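Local coordinates for Syntaxin1 (Monosiga brevicollis, PDB 2XHE), which probably acts as a SNAP receptor (SNARE) in membrane transport, binding other SNARE proteins as syntaxins generally do, at residues B[46-49]-B[50-54]; B[85-88]-B[89-93]. All blocks are in the same frame, centred on the assembly; numbering follows the deposited sequence.

Both contacts are short runs of a single helix, contact 1 in helix 44-72 and contact 2 in helix 80-116, two helices that follow each other in the chain and pack together. Their centres lie about 29 Å apart and they do not touch. Each is partly buried, but contact 1 has three buried residues to two exposed ones, whereas contact 2 is mostly surface, with two buried leucines and five exposed residues. Contact 1 has an unbroken run of i to i+4 backbone hydrogen bonds, an aromatic-aliphatic pair and two arginines drawn to one aspartate of the neighbouring helix. Contact 2 has lost part of that run at a kink, and its polar side chains meet only loosely.

Contact 1 of 2, residues B[46-49]-B[50-54]; sequences FFNR and VKRIR
Arg49 and Arg52 run side by side from one face of the helix, their guanidinium planes nearly perpendicular at 87°. NH1 of Arg52 sits over one face of the Arg49 guanidinium, toward its rim, 3.9 Å from Arg49 NH2. Asp107 of helix 80-116 forms a salt bridge with each arginine, which probably offsets the closeness of their like charges. Arg49 turns CG away from its carbonyl carbon and then bends at chi3 (79°), and the chain continues outward alongside that of Arg52; Arg52 bends at chi2 and chi3 and lays its own flat group over Arg49 CA. With an alanine here instead of Arg49, Asp107 would probably keep one arginine partner instead of two, and Arg52 would lose the side chain flanking it.

On another face of the same helix the contact is apolar. Phe46 holds CG anti to the backbone N (chi1 169°), which brings the ring obliquely to the valine, CZ of Phe46 4.0 Å from Val50 CG1. Beneath the side chains, four successive i to i+4 backbone bonds keep the helix regular; the shortest joins Ile53 N to Arg49 O at 2.7 Å.

The bulky, oily Phe46 and Val50 suit the buried side, where both touch Ile111 of helix 80-116, Phe46 also meets Arg136 and Gln139 of helix 131-171, and Val50 packs on Leu143. Phe47 faces another protein chain, whose aromatic ring it meets.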
loop_
_atom_site.group_PDB
_atom_site.type_symbol
_atom_site.label_atom_id
_atom_site.label_comp_id
_atom_site.label_asym_id
_atom_site.label_seq_id
_atom_site.Cartn_x
_atom_site.Cartn_y
_atom_site.Cartn_z
ATOM N N PHE B 46 32.256 -2.402 6.718
ATOM C CA PHE B 46 31.003 -2.106 6.021
ATOM C C PHE B 46 30.045 -1.212 6.828
ATOM O O PHE B 46 29.627 -0.148 6.353
ATOM C CB PHE B 46 30.302 -3.394 5.581
ATOM C CG PHE B 46 28.892 -3.181 5.104
ATOM C CD1 PHE B 46 28.639 -2.759 3.811
ATOM C CD2 PHE B 46 27.819 -3.396 5.954
ATOM C CE1 PHE B 46 27.343 -2.558 3.371
ATOM C CE2 PHE B 46 26.526 -3.196 5.523
ATOM C CZ PHE B 46 26.287 -2.777 4.229
ATOM N N PHE B 47 29.696 -1.628 8.042
ATOM C CA PHE B 47 28.780 -0.821 8.853
ATOM C C PHE B 47 29.345 0.570 9.134
ATOM O O PHE B 47 28.601 1.516 9.433
ATOM C CB PHE B 47 28.389 -1.545 10.136
ATOM C CG PHE B 47 27.449 -2.679 9.907
ATOM C CD1 PHE B 47 26.077 -2.463 9.889
ATOM C CD2 PHE B 47 27.928 -3.959 9.674
ATOM C CE1 PHE B 47 25.203 -3.503 9.671
ATOM C CE2 PHE B 47 27.060 -5.004 9.456
ATOM C CZ PHE B 47 25.692 -4.775 9.456
ATOM N N ASN B 48 30.668 0.666 9.024
ATOM C CA ASN B 48 31.392 1.923 9.052
ATOM C C ASN B 48 31.010 2.840 7.890
ATOM O O ASN B 48 30.682 4.014 8.092
ATOM C CB ASN B 48 32.872 1.611 8.947
ATOM C CG ASN B 48 33.662 2.138 10.105
ATOM O OD1 ASN B 48 33.284 1.963 11.267
ATOM N ND2 ASN B 48 34.786 2.780 9.799
ATOM N N ARG B 49 31.072 2.307 6.668
ATOM C CA ARG B 49 30.751 3.101 5.492
ATOM C C ARG B 49 29.311 3.594 5.550
ATOM O O ARG B 49 29.031 4.748 5.215
ATOM C CB ARG B 49 30.943 2.320 4.187
ATOM C CG ARG B 49 32.049 1.290 4.168
ATOM C CD ARG B 49 32.390 0.949 2.724
ATOM N NE ARG B 49 33.236 1.985 2.153
ATOM C CZ ARG B 49 34.562 1.903 2.122
ATOM N NH1 ARG B 49 35.154 0.814 2.604
ATOM N NH2 ARG B 49 35.296 2.888 1.605
ATOM N N VAL B 50 28.381 2.734 5.951
ATOM C CA VAL B 50 26.994 3.178 5.918
ATOM C C VAL B 50 26.672 4.184 7.029
ATOM O O VAL B 50 25.910 5.132 6.807
ATOM C CB VAL B 50 25.947 2.026 5.729
ATOM C CG1 VAL B 50 26.246 1.252 4.445
ATOM C CG2 VAL B 50 25.898 1.090 6.902
ATOM N N LYS B 51 27.284 4.009 8.202
ATOM C CA LYS B 51 27.284 5.071 9.210
ATOM C C LYS B 51 27.826 6.359 8.577
ATOM O O LYS B 51 27.177 7.406 8.637
ATOM C CB LYS B 51 28.135 4.695 10.420
ATOM C CG LYS B 51 27.405 4.793 11.757
ATOM C CD LYS B 51 26.772 6.153 11.951
ATOM C CE LYS B 51 25.819 6.131 13.134
ATOM N NZ LYS B 51 25.574 7.503 13.669
ATOM N N ARG B 52 29.009 6.269 7.962
ATOM C CA ARG B 52 29.605 7.406 7.266
ATOM C C ARG B 52 28.631 8.042 6.276
ATOM O O ARG B 52 28.449 9.266 6.303
ATOM C CB ARG B 52 30.901 7.009 6.544
ATOM C CG ARG B 52 32.063 8.000 6.732
ATOM C CD ARG B 52 32.991 8.095 5.519
ATOM N NE ARG B 52 33.306 6.807 4.901
ATOM C CZ ARG B 52 33.921 5.801 5.517
ATOM N NH1 ARG B 52 34.164 4.672 4.860
ATOM N NH2 ARG B 52 34.285 5.915 6.793
ATOM N N ILE B 53 28.023 7.213 5.408
ATOM C CA ILE B 53 27.071 7.686 4.396
ATOM C C ILE B 53 25.848 8.336 5.052
ATOM O O ILE B 53 25.488 9.470 4.713
ATOM C CB ILE B 53 26.625 6.552 3.404
ATOM C CG1 ILE B 53 27.826 5.961 2.667
ATOM C CG2 ILE B 53 25.611 7.061 2.369
ATOM C CD1 ILE B 53 27.583 4.586 2.158
ATOM N N ARG B 54 25.215 7.637 5.996
ATOM C CA ARG B 54 24.090 8.238 6.713
ATOM C C ARG B 54 24.505 9.599 7.264
ATOM O O ARG B 54 23.842 10.607 7.011
ATOM C CB ARG B 54 23.579 7.352 7.853
ATOM C CG ARG B 54 23.061 6.000 7.430
ATOM C CD ARG B 54 21.979 5.501 8.366
ATOM N NE ARG B 54 21.029 4.684 7.625
ATOM C CZ ARG B 54 21.328 3.506 7.089
ATOM N NH1 ARG B 54 22.552 3.007 7.248
ATOM N NH2 ARG B 54 20.406 2.829 6.396
#

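Contact 2 of 2, residues B[85-88]-B[89-93]; sequences RLNE and KLQDT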
loop_
_atom_site.group_PDB
_atom_site.type_symbol
_atom_site.label_atom_id
_atom_site.label_comp_id
_atom_site.label_asym_id
_atom_site.label_seq_id
_atom_site.Cartn_x
_atom_site.Cartn_y
_atom_site.Cartn_z
ATOM N N ARG B 85 31.396 38.870 1.692
ATOM C CA ARG B 85 31.295 38.169 2.973
ATOM C C ARG B 85 30.443 36.904 2.845
ATOM O O ARG B 85 30.686 35.905 3.523
ATOM C CB ARG B 85 30.714 39.094 4.053
ATOM C CG ARG B 85 31.628 40.249 4.488
ATOM C CD ARG B 85 32.524 39.864 5.672
ATOM N NE ARG B 85 33.414 40.954 6.085
ATOM C CZ ARG B 85 34.334 40.860 7.046
ATOM N NH1 ARG B 85 34.501 39.723 7.712
ATOM N NH2 ARG B 85 35.094 41.908 7.344
ATOM N N LEU B 86 29.446 36.955 1.969
ATOM C CA LEU B 86 28.557 35.820 1.743
ATOM C C LEU B 86 29.145 34.829 0.742
ATOM O O LEU B 86 29.239 33.638 1.033
ATOM C CB LEU B 86 27.175 36.293 1.278
ATOM C CG LEU B 86 26.354 37.085 2.297
ATOM C CD1 LEU B 86 24.966 37.384 1.743
ATOM C CD2 LEU B 86 26.264 36.345 3.631
ATOM N N ASN B 87 29.543 35.318 -0.431
ATOM C CA ASN B 87 30.162 34.459 -1.438
ATOM C C ASN B 87 31.348 33.670 -0.874
ATOM O O ASN B 87 31.840 32.739 -1.506
ATOM C CB ASN B 87 30.598 35.276 -2.656
ATOM C CG ASN B 87 30.545 34.474 -3.951
ATOM O OD1 ASN B 87 29.880 33.439 -4.034
ATOM N ND2 ASN B 87 31.239 34.961 -4.976
ATOM N N GLU B 88 31.797 34.049 0.321
ATOM C CA GLU B 88 32.904 33.373 0.995
ATOM C C GLU B 88 32.403 32.116 1.703
ATOM O O GLU B 88 33.093 31.093 1.746
ATOM C CB GLU B 88 33.561 34.318 2.009
ATOM C CG GLU B 88 34.950 33.897 2.482
ATOM C CD GLU B 88 36.052 34.352 1.541
ATOM O OE1 GLU B 88 35.734 34.745 0.396
ATOM O OE2 GLU B 88 37.235 34.321 1.944
ATOM N N LYS B 89 31.202 32.212 2.272
ATOM C CA LYS B 89 30.538 31.069 2.895
ATOM C C LYS B 89 29.993 30.123 1.824
ATOM O O LYS B 89 30.217 28.914 1.879
ATOM C CB LYS B 89 29.389 31.530 3.804
ATOM C CG LYS B 89 29.788 32.377 5.008
ATOM C CD LYS B 89 28.581 32.681 5.909
ATOM C CE LYS B 89 28.994 33.452 7.166
ATOM N NZ LYS B 89 27.866 33.696 8.115
ATOM N N LEU B 90 29.275 30.687 0.854
ATOM C CA LEU B 90 28.677 29.909 -0.227
ATOM C C LEU B 90 29.650 28.913 -0.833
ATOM O O LEU B 90 29.405 27.709 -0.805
ATOM C CB LEU B 90 28.158 30.820 -1.340
ATOM C CG LEU B 90 26.786 31.472 -1.200
ATOM C CD1 LEU B 90 26.515 32.332 -2.421
ATOM C CD2 LEU B 90 25.703 30.421 -1.032
ATOM N N GLN B 91 30.746 29.408 -1.396
ATOM C CA GLN B 91 31.664 28.523 -2.098
ATOM C C GLN B 91 32.476 27.713 -1.109
ATOM O O GLN B 91 33.316 26.903 -1.498
ATOM C CB GLN B 91 32.567 29.295 -3.060
ATOM C CG GLN B 91 33.461 30.323 -2.411
ATOM C CD GLN B 91 33.995 31.315 -3.424
ATOM O OE1 GLN B 91 33.424 31.477 -4.507
ATOM N NE2 GLN B 91 35.094 31.986 -3.080
ATOM N N ASP B 92 32.211 27.928 0.174
ATOM C CA ASP B 92 32.866 27.164 1.224
ATOM C C ASP B 92 31.990 25.981 1.615
ATOM O O ASP B 92 32.452 24.841 1.668
ATOM C CB ASP B 92 33.170 28.049 2.432
ATOM C CG ASP B 92 34.064 27.364 3.446
ATOM O OD1 ASP B 92 33.739 26.229 3.861
ATOM O OD2 ASP B 92 35.092 27.964 3.831
ATOM N N THR B 93 30.717 26.254 1.880
ATOM C CA THR B 93 29.748 25.187 2.112
ATOM C C THR B 93 29.545 24.363 0.840
ATOM O O THR B 93 29.479 23.140 0.903
ATOM C CB THR B 93 28.394 25.734 2.608
ATOM O OG1 THR B 93 27.854 26.626 1.630
ATOM C CG2 THR B 93 28.564 26.491 3.920
#
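Leu86 and Leu90, four residues apart, mark the buried stripe of an amphipathic helix, helix 80-116, within a region predicted to form a coiled coil. By backbone bonding the run is a kinked helix. Leu90 N bonds to Leu86 O at 3.0 Å and nearly straight (169°), the one regular i to i+4 bond across the two segments. Lys89 N also reaches Leu86 O, but that bond is weak and strongly bent, and the regular i to i+4 bond to Arg85 O is missing. The same loss recurs at Asp92 N, which turns instead to Lys89 O, an acceptor it shares with Thr93 N.

The leucines pack against the rest of the chain. Leu90 is set against Leu70 and His71 of helix 44-72, while Leu86 makes side-chain packing contacts with Glu73 and Ser74 in the loop that follows; branched aliphatic side chains suit this covered side. Lys89, exposed and with an extended chain, also touches Leu70.

Among the polar side chains, Asn87 borders the leucine stripe, its OD1 3.9 Å from Leu90 CD1, and Gln91 is exposed; the two are not hydrogen-bonded. Their amides cross obliquely, the planes 45° apart, with OD1 of Asn87 4.1 Å from OE1 of Gln91. Asn87 ND2 has a weak hydrogen bond to Asp218. Gln91 starts with CG between its backbone N and carbonyl carbon (chi1 61°), which lays the chain back over the preceding turn. Beyond it, Thr93 curls its hydroxyl onto its own helix, OG1 donating to Leu90 O at 3.1 Å.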